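Local structure of ribosomal-protein-serine acetyltransferase, putative (Vibrio cholerae O1 biovar eltor, 2FCK) at residues E136-P141 with N163-A168. The protein is of unproven function but, as a putative GNAT-family enzyme, may transfer acetyl groups from acetyl-CoA to protein N-terminal serine or alanine. Residues are numbered along the deposited sequence; the frame is centred on the assembly and turned at random.
With NO3 (nitrate ion), chain G.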
loop_
_atom_site.group_PDB
_atom_site.type_symbol
_atom_site.label_atom_id
_atom_site.label_comp_id
_atom_site.label_asym_id
_atom_site.label_seq_id
_atom_site.Cartn_x
_atom_site.Cartn_y
_atom_site.Cartn_z
ATOM N N GLU A 136 -3.314 -8.117 0.391
ATOM C CA GLU A 136 -4.603 -7.593 0.896
ATOM C C GLU A 136 -5.673 -7.541 -0.227
ATOM O O GLU A 136 -5.392 -7.084 -1.355
ATOM C CB GLU A 136 -4.389 -6.226 1.505
ATOM C CG GLU A 136 -3.723 -6.412 2.893
ATOM C CD GLU A 136 -3.495 -5.099 3.650
ATOM O OE1 GLU A 136 -3.804 -4.003 3.119
ATOM O OE2 GLU A 136 -2.920 -5.195 4.759
ATOM N N ILE A 137 -6.880 -7.977 0.107
ATOM C CA ILE A 137 -8.100 -7.781 -0.678
ATOM C C ILE A 137 -9.005 -6.814 0.060
ATOM O O ILE A 137 -9.124 -6.979 1.272
ATOM C CB ILE A 137 -8.787 -9.107 -0.847
ATOM C CG1 ILE A 137 -7.924 -10.001 -1.750
ATOM C CG2 ILE A 137 -10.192 -8.968 -1.454
ATOM C CD1 ILE A 137 -8.247 -11.405 -1.631
ATOM N N VAL A 138 -9.569 -5.787 -0.615
ATOM C CA VAL A 138 -10.513 -4.855 0.020
ATOM C C VAL A 138 -11.867 -5.076 -0.639
ATOM O O VAL A 138 -11.971 -4.931 -1.851
ATOM C CB VAL A 138 -10.124 -3.353 -0.178
ATOM C CG1 VAL A 138 -11.110 -2.428 0.573
ATOM C CG2 VAL A 138 -8.700 -3.181 0.336
ATOM N N CYS A 139 -12.874 -5.442 0.137
ATOM C CA CYS A 139 -14.201 -5.641 -0.440
ATOM C C CYS A 139 -15.141 -4.553 0.004
ATOM O O CYS A 139 -15.067 -4.091 1.142
ATOM C CB CYS A 139 -14.796 -6.985 0.008
ATOM S SG CYS A 139 -13.898 -8.385 -0.700
ATOM N N ASP A 140 -16.063 -4.168 -0.875
ATOM C CA ASP A 140 -17.144 -3.282 -0.478
ATOM C C ASP A 140 -17.957 -4.055 0.556
ATOM O O ASP A 140 -18.343 -5.200 0.281
ATOM C CB ASP A 140 -18.001 -2.936 -1.704
ATOM C CG ASP A 140 -19.006 -1.831 -1.424
ATOM O OD1 ASP A 140 -19.862 -1.995 -0.548
ATOM O OD2 ASP A 140 -18.921 -0.752 -2.077
ATOM N N PRO A 141 -18.254 -3.451 1.736
ATOM C CA PRO A 141 -19.042 -4.220 2.740
ATOM C C PRO A 141 -20.396 -4.722 2.214
ATOM O O PRO A 141 -20.962 -5.679 2.762
ATOM C CB PRO A 141 -19.286 -3.195 3.865
ATOM C CG PRO A 141 -18.220 -2.203 3.724
ATOM C CD PRO A 141 -17.921 -2.099 2.248
ATOM N N ASN A 163 -12.461 4.846 4.785
ATOM C CA ASN A 163 -11.738 5.437 3.653
ATOM C C ASN A 163 -10.714 4.511 3.009
ATOM O O ASN A 163 -9.654 4.920 2.515
ATOM C CB ASN A 163 -11.057 6.762 4.115
ATOM C CG ASN A 163 -12.023 7.887 4.425
ATOM O OD1 ASN A 163 -11.572 9.067 4.580
ATOM N ND2 ASN A 163 -13.307 7.590 4.588
ATOM N N ARG A 164 -11.012 3.207 2.981
ATOM C CA ARG A 164 -10.017 2.264 2.522
ATOM C C ARG A 164 -9.877 2.110 0.976
ATOM O O ARG A 164 -8.864 1.642 0.470
ATOM C CB ARG A 164 -10.260 0.906 3.229
ATOM C CG ARG A 164 -9.239 -0.144 2.923
ATOM C CD ARG A 164 -7.895 0.238 3.574
ATOM N NE ARG A 164 -6.912 -0.752 3.206
ATOM C CZ ARG A 164 -6.389 -0.903 2.005
ATOM N NH1 ARG A 164 -6.758 -0.105 1.001
ATOM N NH2 ARG A 164 -5.504 -1.848 1.790
ATOM N N PHE A 165 -10.907 2.477 0.201
ATOM C CA PHE A 165 -10.748 2.385 -1.261
ATOM C C PHE A 165 -11.521 3.512 -1.942
ATOM O O PHE A 165 -12.334 4.152 -1.309
ATOM C CB PHE A 165 -11.158 0.986 -1.825
ATOM C CG PHE A 165 -12.660 0.702 -1.762
ATOM C CD1 PHE A 165 -13.273 0.286 -0.568
ATOM C CD2 PHE A 165 -13.463 0.856 -2.909
ATOM C CE1 PHE A 165 -14.665 0.010 -0.506
ATOM C CE2 PHE A 165 -14.853 0.599 -2.848
ATOM C CZ PHE A 165 -15.448 0.183 -1.646
ATOM N N LEU A 166 -11.238 3.749 -3.225
ATOM C CA LEU A 166 -11.979 4.773 -3.972
ATOM C C LEU A 166 -13.045 4.148 -4.888
ATOM O O LEU A 166 -12.757 3.176 -5.585
ATOM C CB LEU A 166 -11.017 5.610 -4.817
ATOM C CG LEU A 166 -9.871 6.291 -4.055
ATOM C CD1 LEU A 166 -8.810 6.830 -5.028
ATOM C CD2 LEU A 166 -10.466 7.390 -3.160
ATOM N N TYR A 167 -14.252 4.715 -4.859
ATOM C CA TYR A 167 -15.260 4.484 -5.907
ATOM C C TYR A 167 -15.758 5.803 -6.481
ATOM O O TYR A 167 -16.345 6.620 -5.751
ATOM C CB TYR A 167 -16.438 3.659 -5.405
ATOM C CG TYR A 167 -17.455 3.340 -6.501
ATOM C CD1 TYR A 167 -18.501 4.228 -6.793
ATOM C CD2 TYR A 167 -17.357 2.161 -7.248
ATOM C CE1 TYR A 167 -19.425 3.942 -7.786
ATOM C CE2 TYR A 167 -18.272 1.873 -8.249
ATOM C CZ TYR A 167 -19.298 2.766 -8.513
ATOM O OH TYR A 167 -20.212 2.483 -9.512
ATOM N N ALA A 168 -15.519 5.998 -7.786
ATOM C CA ALA A 168 -15.895 7.235 -8.496
ATOM C C ALA A 168 -15.135 8.449 -7.937
ATOM O O ALA A 168 -15.712 9.527 -7.753
ATOM C CB ALA A 168 -17.424 7.467 -8.437
HETATM N N NO3 G . -15.752 5.824 4.800
HETATM O O1 NO3 G . -14.895 5.762 3.706
HETATM O O2 NO3 G . -16.970 6.525 4.688
HETATM O O3 NO3 G . -15.398 5.202 5.997
#
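R164 reaches back along V138 to a carboxylate, and its chain is the one to follow. From CB the side chain leaves with CG anti to the backbone N (chi1 -176°), which lays R164 CG against the valine, 3.8 Å from V138 CG1. A bend at chi2 then carries NE and CZ past the other methyl: V138 CG2 sits over the centre of one guanidinium face, 3.6 Å from R164 CZ, and R164 NH1 also lies against it. At the tip, R164 NH2 donates to E136 OE1 at 3.0 Å, a salt bridge bent at the hydrogen (144°). The oxygen lies in the guanidinium plane, and the nitrogen approaches almost in line with the carboxylate's C-O bond. Beyond CG the glutamate chain is extended, and it crosses the arginine at about a right angle; its other oxygen, OE2, is in a salt bridge with R134, so this carboxylate joins two arginines.

In this GNAT fold E136 and V138 lie on strand 134-139, antiparallel to strand 170-179, whose K172 is faced by both R164 and F165 in a classic beta bulge. Both side chains of the bulge lie against V138. F96 of the second subunit makes a cation-pi contact with R164 and also packs on F165, placing the contact at the dimer interface.

The F165 ring meets the valine obliquely, with F165 CD1 3.7 Å from V138 CG1. Farther along, its CZ edge points at D140, whose OD1 accepts a hydrogen bond from E142 N: D140 OD2 lies in the ring plane 3.6 Å from F165 CZ, with the carboxylate turned 65° from the ring. At the start of segment 163-168, N163 N donates to O1 of a nitrate, probably from the crystallisation liquor, at 2.8 Å.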